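Local coordinates for protein phosphoserine phosphatase RsbX (Bacillus subtilis, PDB 3W42) that dephosphorylates phosphoserine in the stressosome protein RsbS and so acts as a negative regulator of the general stress factor sigma-B, using a manganese-binding PPM-type phosphatase fold, at residues 61-66 / 72-77; 77-82 / 134-139; 102-107 / 120-125. All coordinates share one frame; numbering follows the deposited sequence. Where two conformers were deposited one is given.

Contact 1 (61-66 / 72-77); sequences DLVENY and ESIIER
R77, on helix 71-81, lies against the ring of Y66, the residue that leaves helical geometry just after helix 49-65. From CB, its side chain passes through CG, anti to the carbonyl carbon (chi1 -66°), before anything is met; it runs extended as far as NE, and a quarter-turn at chi4 (-88°) then lays the guanidinium over the aromatic ring. CD of R77 is the first to settle there, 3.5 Å from CD2 of Y66, in a CH-pi contact. NE follows above CG and CD1 of Y66, and CZ of R77 comes to 3.4 Å from CE1 of Y66. At the tip NH1 lies 3.6 Å from CZ of Y66, while NH2 stays over CE1 and CD1 of Y66. The planes are 7° apart, a stacked cation-pi pair; NH2 of R77 also forms a salt bridge with E69 of the intervening loop.

Deeper in, aliphatic groups pack on one another and on backbone carbonyls. I74 sends CD1 to 3.3 Å from the backbone O of Y66, and its CG2 meets CG2 of V63 at 3.8 Å; these branched residues suit the faces of the two helices that also pack on I39 and I92 of the sheet below. L62 adds CD1, 3.7 Å from the backbone O of R77. With no hydrogen bond between the two segments, cohesion rests on dispersion and the cation-pi attraction, while E69 probably steadies the arginine charge and limits its rotation.

Contact 2 (77-82 / 134-139); sequences RCNQAM and KPQKYK
N79 ND2 donates a hydrogen bond to the backbone O of K134, 2.9 Å long and nearly straight (163° at the hydrogen). The carbonyl oxygen lies almost in the amide plane of N79, but the donor stands 43° out of the carbonyl plane of K134 and therefore misses the lone-pair direction. With chi1 at -167°, CG of N79 points opposite the backbone N, and the amide stands where it can meet the loop. The other end of the amide is used as well, since OD1 accepts from the backbone N of G133. One short side chain thus bridges two peptide groups of the loop, the N-H of G133 and the carbonyl of K134, a task suited to asparagine, which carries a donor and an acceptor on one rigid plane.

Beside it, Y138 brings its hydroxyl to 3.2 Å from CB of N79, with ring and amide planes nearly perpendicular. That OH is hydrogen-bonded to E76, one turn earlier on the helix, so the phenol is anchored at its tip. CG of Q136 lies alongside at 4.1 Å from ND2 of N79, a loose contact. Side chains of helix 71-81 thus bond to the irregular loop that leads into strand 140-144, outermost in its sheet, of the alpha-beta-beta-alpha sandwich of PPM-type phosphatases.

Contact 3 (102-107 / 120-125); sequences FTYCSV and ESFYPL
F122 and F102 make the tighter half of this contact. CD2 of F122 lies 3.9 Å from CZ of F102, and CE2 of F122 is 4.0 Å from CE1 of F102, so one side of the F122 ring rests along the far end of the other. The rings meet obliquely, with centroids 5.7 Å apart and planes at 49°. In F122 the ring is carried anti to the backbone N (chi1 179°), directed at strand 101-107. Within its own segment P124 packs closely too: its CD covers one face of F122, over the ring centre and 3.5 Å above the plane. Wholly apolar phenylalanine suits both places, F102 buried between the sheets among L93, I95, L114 and A143, F122 partly exposed and stacked on H141.

The part around Y104 is looser. CD2 of Y104 approaches F122 near the plane of its ring, at 4.2 Å from CE2 of F122, and CE2 of Y104 comes to 4.1 Å from CG of P124. The hydroxyl of Y104 is hydrogen-bonded to S91, so tyrosine can supply an apolar ring flank here without stranding a polar tip. F102 and Y104 are buried whereas F122 and P124 are partly exposed, which makes the 120-125 side the more open one.

The contact joins the two sheets of the sandwich: strand 101-107, between strands 88-96 and 140-144, faces the edge strand 121-122 of the other sheet, with F112 of strand 111-115 meeting the ring of Y104.

Overall arrangement
From the N terminus, the chain first closes a short loop at contact 1, where helix 49-65 turns back against helix 71-81. Helix 71-81 continues directly into contact 2, which shares R77 with contact 1 and closes a much longer excursion, from residue 82 to 134. Contact 3 falls entirely within that excursion, linking strand 101-107 of the five-stranded sheet to edge strand 121-122 of the six-stranded one. Contact 1 thus pairs helices 49-65 and 71-81, contact 2 fastens the latter to the loop before strand 140-144, and contact 3 bridges the sheets. I75 and Y138 connect them, both packing on C105 of strand 101-107.

Contact 1 (61-66 / 72-77)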
loop_
_atom_site.group_PDB
_atom_site.type_symbol
_atom_site.label_atom_id
_atom_site.label_comp_id
_atom_site.label_asym_id
_atom_site.label_seq_id
_atom_site.Cartn_x
_atom_site.Cartn_y
_atom_site.Cartn_z
ATOM N N ASP A 61 -4.002 -12.608 0.524
ATOM C CA ASP A 61 -3.937 -13.915 -0.123
ATOM C C ASP A 61 -4.227 -13.844 -1.643
ATOM O O ASP A 61 -3.554 -14.496 -2.426
ATOM C CB ASP A 61 -4.961 -14.858 0.522
ATOM C CG ASP A 61 -4.740 -16.266 0.119
ATOM O OD1 ASP A 61 -3.678 -16.838 0.512
ATOM O OD2 ASP A 61 -5.622 -16.769 -0.556
ATOM N N LEU A 62 -5.232 -13.080 -2.023
ATOM C CA LEU A 62 -5.616 -12.975 -3.444
ATOM C C LEU A 62 -4.543 -12.214 -4.221
ATOM O O LEU A 62 -4.261 -12.595 -5.386
ATOM C CB LEU A 62 -6.942 -12.288 -3.578
ATOM C CG LEU A 62 -8.148 -13.164 -3.168
ATOM C CD1 LEU A 62 -9.365 -12.317 -2.952
ATOM C CD2 LEU A 62 -8.402 -14.259 -4.193
ATOM N N VAL A 63 -3.940 -11.206 -3.640
ATOM C CA VAL A 63 -2.919 -10.440 -4.373
ATOM C C VAL A 63 -1.729 -11.374 -4.606
ATOM O O VAL A 63 -1.142 -11.363 -5.684
ATOM C CB VAL A 63 -2.533 -9.190 -3.545
ATOM C CG1 VAL A 63 -1.284 -8.552 -4.114
ATOM C CG2 VAL A 63 -3.694 -8.203 -3.554
ATOM N N GLU A 64 -1.353 -12.193 -3.619
ATOM C CA GLU A 64 -0.263 -13.129 -3.832
ATOM C C GLU A 64 -0.614 -14.105 -4.927
ATOM O O GLU A 64 0.222 -14.364 -5.828
ATOM C CB GLU A 64 0.030 -13.900 -2.554
ATOM C CG GLU A 64 1.104 -14.930 -2.793
ATOM C CD GLU A 64 1.534 -15.634 -1.581
ATOM O OE1 GLU A 64 0.823 -15.675 -0.563
ATOM O OE2 GLU A 64 2.653 -16.196 -1.597
ATOM N N ASN A 65 -1.784 -14.685 -4.899
ATOM C CA ASN A 65 -2.215 -15.748 -5.809
ATOM C C ASN A 65 -2.395 -15.304 -7.229
ATOM O O ASN A 65 -2.174 -16.081 -8.129
ATOM C CB ASN A 65 -3.525 -16.399 -5.311
ATOM C CG ASN A 65 -3.717 -17.735 -5.950
ATOM O OD1 ASN A 65 -4.599 -17.875 -6.727
ATOM N ND2 ASN A 65 -2.800 -18.686 -5.711
ATOM N N TYR A 66 -2.846 -14.083 -7.387
ATOM C CA TYR A 66 -3.256 -13.528 -8.694
ATOM C C TYR A 66 -2.361 -12.399 -9.124
ATOM O O TYR A 66 -2.756 -11.604 -9.972
ATOM C CB TYR A 66 -4.699 -13.196 -8.701
ATOM C CG TYR A 66 -5.576 -14.450 -8.576
ATOM C CD1 TYR A 66 -5.694 -15.334 -9.568
ATOM C CD2 TYR A 66 -6.220 -14.750 -7.338
ATOM C CE1 TYR A 66 -6.470 -16.512 -9.396
ATOM C CE2 TYR A 66 -6.962 -15.897 -7.170
ATOM C CZ TYR A 66 -7.104 -16.778 -8.205
ATOM O OH TYR A 66 -7.798 -17.930 -8.077
ATOM N N GLU A 72 -6.737 -4.119 -11.829
ATOM C CA GLU A 72 -8.166 -4.051 -11.775
ATOM C C GLU A 72 -8.777 -5.450 -11.681
ATOM O O GLU A 72 -9.809 -5.640 -11.023
ATOM C CB GLU A 72 -8.762 -3.268 -12.975
ATOM C CG GLU A 72 -10.107 -2.891 -12.842
ATOM C CD GLU A 72 -10.528 -1.727 -13.811
ATOM O OE1 GLU A 72 -9.727 -0.705 -14.101
ATOM O OE2 GLU A 72 -11.703 -1.895 -14.201
ATOM N N SER A 73 -8.183 -6.425 -12.354
ATOM C CA SER A 73 -8.625 -7.798 -12.165
ATOM C C SER A 73 -8.443 -8.305 -10.749
ATOM O O SER A 73 -9.323 -8.940 -10.178
ATOM C CB SER A 73 -7.867 -8.702 -13.095
ATOM O OG SER A 73 -8.310 -10.055 -12.957
ATOM N N ILE A 74 -7.289 -7.993 -10.192
ATOM C CA ILE A 74 -6.984 -8.438 -8.843
ATOM C C ILE A 74 -7.984 -7.788 -7.860
ATOM O O ILE A 74 -8.566 -8.445 -6.983
ATOM C CB ILE A 74 -5.542 -8.122 -8.409
ATOM C CG1 ILE A 74 -4.553 -8.810 -9.360
ATOM C CG2 ILE A 74 -5.348 -8.553 -6.950
ATOM C CD1 ILE A 74 -3.108 -8.419 -9.101
ATOM N N ILE A 75 -8.209 -6.460 -7.995
ATOM C CA ILE A 75 -9.073 -5.784 -7.045
ATOM C C ILE A 75 -10.500 -6.281 -7.130
ATOM O O ILE A 75 -11.188 -6.323 -6.114
ATOM C CB ILE A 75 -8.933 -4.253 -7.160
ATOM C CG1 ILE A 75 -9.296 -3.641 -5.774
ATOM C CG2 ILE A 75 -9.743 -3.706 -8.262
ATOM C CD1 ILE A 75 -8.973 -2.097 -5.727
ATOM N N GLU A 76 -10.944 -6.689 -8.334
ATOM C CA GLU A 76 -12.306 -7.228 -8.439
ATOM C C GLU A 76 -12.420 -8.601 -7.771
ATOM O O GLU A 76 -13.464 -8.855 -7.157
ATOM C CB GLU A 76 -12.720 -7.258 -9.921
ATOM C CG GLU A 76 -14.010 -7.993 -10.131
ATOM C CD GLU A 76 -15.229 -7.476 -9.386
ATOM O OE1 GLU A 76 -15.201 -6.282 -8.790
ATOM O OE2 GLU A 76 -16.221 -8.222 -9.370
ATOM N N ARG A 77 -11.401 -9.431 -7.851
ATOM C CA ARG A 77 -11.426 -10.640 -7.072
ATOM C C ARG A 77 -11.545 -10.324 -5.585
ATOM O O ARG A 77 -12.229 -11.029 -4.829
ATOM C CB ARG A 77 -10.160 -11.490 -7.305
ATOM C CG ARG A 77 -10.030 -12.055 -8.697
ATOM C CD ARG A 77 -8.797 -12.937 -8.800
ATOM N NE ARG A 77 -8.578 -13.495 -10.114
ATOM C CZ ARG A 77 -9.080 -14.640 -10.558
ATOM N NH1 ARG A 77 -9.934 -15.355 -9.845
ATOM N NH2 ARG A 77 -8.715 -15.088 -11.757
#

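Contact 2 (77-82 / 134-139)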
loop_
_atom_site.group_PDB
_atom_site.type_symbol
_atom_site.label_atom_id
_atom_site.label_comp_id
_atom_site.label_asym_id
_atom_site.label_seq_id
_atom_site.Cartn_x
_atom_site.Cartn_y
_atom_site.Cartn_z
ATOM N N ARG A 77 -11.401 -9.431 -7.851
ATOM C CA ARG A 77 -11.426 -10.640 -7.072
ATOM C C ARG A 77 -11.545 -10.324 -5.585
ATOM O O ARG A 77 -12.229 -11.029 -4.829
ATOM C CB ARG A 77 -10.160 -11.490 -7.305
ATOM C CG ARG A 77 -10.030 -12.055 -8.697
ATOM C CD ARG A 77 -8.797 -12.937 -8.800
ATOM N NE ARG A 77 -8.578 -13.495 -10.114
ATOM C CZ ARG A 77 -9.080 -14.640 -10.558
ATOM N NH1 ARG A 77 -9.934 -15.355 -9.845
ATOM N NH2 ARG A 77 -8.715 -15.088 -11.757
ATOM N N CYS A 78 -10.765 -9.338 -5.161
ATOM C CA CYS A 78 -10.828 -8.884 -3.770
ATOM C C CYS A 78 -12.231 -8.427 -3.403
ATOM O O CYS A 78 -12.768 -8.835 -2.363
ATOM C CB CYS A 78 -9.845 -7.767 -3.520
ATOM S SG CYS A 78 -8.099 -8.298 -3.616
ATOM N N ASN A 79 -12.864 -7.634 -4.282
ATOM C CA ASN A 79 -14.210 -7.197 -4.010
ATOM C C ASN A 79 -15.195 -8.368 -3.845
ATOM O O ASN A 79 -15.983 -8.411 -2.925
ATOM C CB ASN A 79 -14.673 -6.305 -5.157
ATOM C CG ASN A 79 -15.932 -5.562 -4.832
ATOM O OD1 ASN A 79 -16.099 -5.061 -3.754
ATOM N ND2 ASN A 79 -16.890 -5.612 -5.768
ATOM N N GLN A 80 -15.085 -9.335 -4.760
ATOM C CA GLN A 80 -15.987 -10.514 -4.629
ATOM C C GLN A 80 -15.779 -11.289 -3.354
ATOM O O GLN A 80 -16.747 -11.772 -2.754
ATOM C CB GLN A 80 -15.820 -11.447 -5.842
ATOM C CG GLN A 80 -16.405 -10.782 -7.122
ATOM C CD GLN A 80 -16.533 -11.688 -8.240
ATOM O OE1 GLN A 80 -16.913 -12.852 -8.072
ATOM N NE2 GLN A 80 -16.210 -11.181 -9.428
ATOM N N ALA A 81 -14.543 -11.333 -2.845
ATOM C CA ALA A 81 -14.253 -12.006 -1.581
ATOM C C ALA A 81 -14.814 -11.245 -0.353
ATOM O O ALA A 81 -14.907 -11.826 0.697
ATOM C CB ALA A 81 -12.758 -12.154 -1.417
ATOM N N MET A 82 -15.184 -9.982 -0.524
ATOM C CA MET A 82 -15.722 -9.207 0.573
ATOM C C MET A 82 -17.198 -9.435 0.832
ATOM O O MET A 82 -17.719 -9.047 1.875
ATOM C CB MET A 82 -15.456 -7.709 0.404
ATOM C CG MET A 82 -13.996 -7.347 0.332
ATOM S SD MET A 82 -13.009 -7.756 1.789
ATOM C CE MET A 82 -12.247 -9.311 1.259
ATOM N N LYS A 134 -20.274 -5.456 -3.394
ATOM C CA LYS A 134 -21.196 -4.836 -4.353
ATOM C C LYS A 134 -20.486 -4.194 -5.512
ATOM O O LYS A 134 -19.306 -3.995 -5.471
ATOM C CB LYS A 134 -21.949 -3.770 -3.641
ATOM C CG LYS A 134 -22.755 -4.244 -2.457
ATOM C CD LYS A 134 -24.039 -3.445 -2.243
ATOM C CE LYS A 134 -25.007 -3.360 -3.480
ATOM N NZ LYS A 134 -25.677 -2.010 -3.668
ATOM N N PRO A 135 -21.198 -3.829 -6.586
ATOM C CA PRO A 135 -20.427 -3.429 -7.813
ATOM C C PRO A 135 -19.556 -2.142 -7.733
ATOM O O PRO A 135 -19.945 -1.247 -6.996
ATOM C CB PRO A 135 -21.517 -3.341 -8.927
ATOM C CG PRO A 135 -22.726 -3.938 -8.325
ATOM C CD PRO A 135 -22.615 -4.090 -6.870
ATOM N N GLN A 136 -18.452 -2.091 -8.435
ATOM C CA GLN A 136 -17.506 -0.981 -8.380
ATOM C C GLN A 136 -17.238 -0.550 -9.734
ATOM O O GLN A 136 -17.095 -1.385 -10.620
ATOM C CB GLN A 136 -16.118 -1.380 -7.828
ATOM C CG GLN A 136 -16.156 -1.593 -6.355
ATOM C CD GLN A 136 -16.202 -0.325 -5.430
ATOM O OE1 GLN A 136 -16.454 -0.435 -4.283
ATOM N NE2 GLN A 136 -15.861 0.852 -5.957
ATOM N N LYS A 137 -16.908 0.737 -9.932
ATOM C CA LYS A 137 -16.396 1.289 -11.199
ATOM C C LYS A 137 -14.967 1.781 -10.935
ATOM O O LYS A 137 -14.686 2.871 -10.472
ATOM C CB LYS A 137 -17.232 2.437 -11.692
ATOM C CG LYS A 137 -18.571 2.027 -12.182
ATOM C CD LYS A 137 -19.384 3.281 -12.396
ATOM C CE LYS A 137 -20.518 3.090 -13.345
ATOM N NZ LYS A 137 -20.963 4.433 -13.806
ATOM N N TYR A 138 -14.033 0.880 -11.076
ATOM C CA TYR A 138 -12.654 1.091 -10.688
ATOM C C TYR A 138 -11.975 2.119 -11.606
ATOM O O TYR A 138 -12.335 2.281 -12.790
ATOM C CB TYR A 138 -11.904 -0.242 -10.820
ATOM C CG TYR A 138 -12.457 -1.319 -9.935
ATOM C CD1 TYR A 138 -12.390 -1.181 -8.589
ATOM C CD2 TYR A 138 -13.109 -2.443 -10.451
ATOM C CE1 TYR A 138 -12.825 -2.201 -7.807
ATOM C CE2 TYR A 138 -13.649 -3.404 -9.628
ATOM C CZ TYR A 138 -13.459 -3.302 -8.328
ATOM O OH TYR A 138 -13.957 -4.258 -7.486
ATOM N N LYS A 139 -10.983 2.765 -11.056
ATOM C CA LYS A 139 -10.115 3.677 -11.770
ATOM C C LYS A 139 -8.699 3.072 -11.727
ATOM O O LYS A 139 -8.229 2.760 -10.630
ATOM C CB LYS A 139 -10.215 5.083 -11.134
ATOM C CG LYS A 139 -9.225 6.034 -11.473
ATOM C CD LYS A 139 -9.286 6.320 -12.944
ATOM C CE LYS A 139 -8.217 7.363 -13.323
ATOM N NZ LYS A 139 -8.299 7.780 -14.753
#

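Contact 3 (102-107 / 120-125)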
loop_
_atom_site.group_PDB
_atom_site.type_symbol
_atom_site.label_atom_id
_atom_site.label_comp_id
_atom_site.label_asym_id
_atom_site.label_seq_id
_atom_site.Cartn_x
_atom_site.Cartn_y
_atom_site.Cartn_z
ATOM N N PHE A 102 4.304 1.905 -13.719
ATOM C CA PHE A 102 3.475 1.387 -12.669
ATOM C C PHE A 102 2.031 1.437 -13.025
ATOM O O PHE A 102 1.589 2.274 -13.830
ATOM C CB PHE A 102 3.780 2.105 -11.323
ATOM C CG PHE A 102 3.285 3.507 -11.205
ATOM C CD1 PHE A 102 2.030 3.797 -10.745
ATOM C CD2 PHE A 102 4.123 4.557 -11.568
ATOM C CE1 PHE A 102 1.603 5.040 -10.594
ATOM C CE2 PHE A 102 3.708 5.894 -11.404
ATOM C CZ PHE A 102 2.453 6.083 -10.861
ATOM N N THR A 103 1.253 0.556 -12.381
ATOM C CA THR A 103 -0.174 0.542 -12.524
ATOM C C THR A 103 -0.750 0.470 -11.064
ATOM O O THR A 103 -0.192 -0.207 -10.193
ATOM C CB THR A 103 -0.663 -0.602 -13.331
ATOM O OG1 THR A 103 -0.103 -1.840 -12.903
ATOM C CG2 THR A 103 -0.416 -0.402 -14.838
ATOM N N TYR A 104 -1.842 1.159 -10.837
ATOM C CA TYR A 104 -2.380 1.346 -9.500
ATOM C C TYR A 104 -3.865 1.386 -9.518
ATOM O O TYR A 104 -4.484 2.083 -10.350
ATOM C CB TYR A 104 -1.838 2.697 -8.919
ATOM C CG TYR A 104 -2.326 3.020 -7.544
ATOM C CD1 TYR A 104 -1.842 2.289 -6.441
ATOM C CD2 TYR A 104 -3.301 3.979 -7.325
ATOM C CE1 TYR A 104 -2.292 2.591 -5.157
ATOM C CE2 TYR A 104 -3.767 4.257 -6.030
ATOM C CZ TYR A 104 -3.242 3.549 -4.961
ATOM O OH TYR A 104 -3.656 3.776 -3.674
ATOM N N CYS A 105 -4.505 0.687 -8.575
ATOM C CA CYS A 105 -5.942 0.715 -8.427
ATOM C C CYS A 105 -6.248 0.618 -6.946
ATOM O O CYS A 105 -5.643 -0.174 -6.226
ATOM C CB CYS A 105 -6.603 -0.375 -9.201
ATOM S SG CYS A 105 -8.392 -0.329 -9.302
ATOM N N SER A 106 -7.240 1.384 -6.493
ATOM C CA SER A 106 -7.572 1.522 -5.081
ATOM C C SER A 106 -9.041 1.797 -4.901
ATOM O O SER A 106 -9.672 2.474 -5.740
ATOM C CB SER A 106 -6.728 2.672 -4.554
ATOM O OG SER A 106 -6.994 2.970 -3.208
ATOM N N VAL A 107 -9.586 1.347 -3.760
ATOM C CA VAL A 107 -10.884 1.823 -3.272
ATOM C C VAL A 107 -10.731 2.069 -1.767
ATOM O O VAL A 107 -10.311 1.169 -1.048
ATOM C CB VAL A 107 -12.025 0.837 -3.530
ATOM C CG1 VAL A 107 -13.327 1.332 -2.921
ATOM C CG2 VAL A 107 -12.187 0.594 -5.064
ATOM N N GLU A 120 7.457 16.419 -9.230
ATOM C CA GLU A 120 6.134 15.915 -9.569
ATOM C C GLU A 120 5.703 14.834 -8.567
ATOM O O GLU A 120 6.501 14.088 -8.008
ATOM C CB GLU A 120 6.263 15.349 -10.986
ATOM C CG GLU A 120 5.183 14.514 -11.609
ATOM C CD GLU A 120 5.641 14.048 -13.020
ATOM O OE1 GLU A 120 5.838 14.945 -13.899
ATOM O OE2 GLU A 120 5.831 12.816 -13.243
ATOM N N SER A 121 4.524 14.943 -8.091
ATOM C CA SER A 121 4.113 13.812 -7.275
ATOM C C SER A 121 2.840 13.251 -7.913
ATOM O O SER A 121 1.961 14.011 -8.450
ATOM C CB SER A 121 3.834 14.312 -5.875
ATOM O OG SER A 121 2.773 15.275 -5.876
ATOM N N PHE A 122 2.666 11.975 -7.806
ATOM C CA PHE A 122 1.404 11.295 -8.037
ATOM C C PHE A 122 0.790 11.079 -6.675
ATOM O O PHE A 122 1.387 10.386 -5.841
ATOM C CB PHE A 122 1.623 9.998 -8.760
ATOM C CG PHE A 122 0.314 9.249 -8.992
ATOM C CD1 PHE A 122 -0.725 9.838 -9.667
ATOM C CD2 PHE A 122 0.096 8.005 -8.405
ATOM C CE1 PHE A 122 -1.972 9.191 -9.836
ATOM C CE2 PHE A 122 -1.107 7.304 -8.649
ATOM C CZ PHE A 122 -2.134 7.892 -9.372
ATOM N N TYR A 123 -0.373 11.648 -6.422
ATOM C CA TYR A 123 -0.961 11.676 -5.089
ATOM C C TYR A 123 -2.471 11.712 -5.280
ATOM O O TYR A 123 -3.150 12.731 -5.020
ATOM C CB TYR A 123 -0.473 12.873 -4.267
ATOM C CG TYR A 123 -0.763 12.782 -2.766
ATOM C CD1 TYR A 123 -1.589 11.861 -2.129
ATOM C CD2 TYR A 123 -0.078 13.675 -1.979
ATOM C CE1 TYR A 123 -1.728 11.930 -0.676
ATOM C CE2 TYR A 123 -0.214 13.766 -0.593
ATOM C CZ TYR A 123 -1.061 12.864 0.042
ATOM O OH TYR A 123 -1.256 12.794 1.427
ATOM N N PRO A 124 -3.046 10.599 -5.704
ATOM C CA PRO A 124 -4.455 10.570 -5.941
ATOM C C PRO A 124 -5.291 10.822 -4.692
ATOM O O PRO A 124 -4.928 10.379 -3.613
ATOM C CB PRO A 124 -4.720 9.170 -6.531
ATOM C CG PRO A 124 -3.597 8.376 -6.018
ATOM C CD PRO A 124 -2.422 9.297 -6.011
ATOM N N LEU A 125 -6.445 11.419 -4.864
ATOM C CA LEU A 125 -7.403 11.518 -3.791
ATOM C C LEU A 125 -7.953 10.157 -3.488
ATOM O O LEU A 125 -8.038 9.263 -4.340
ATOM C CB LEU A 125 -8.568 12.402 -4.199
ATOM C CG LEU A 125 -8.196 13.852 -4.360
ATOM C CD1 LEU A 125 -9.510 14.569 -4.684
ATOM C CD2 LEU A 125 -7.455 14.372 -3.067
#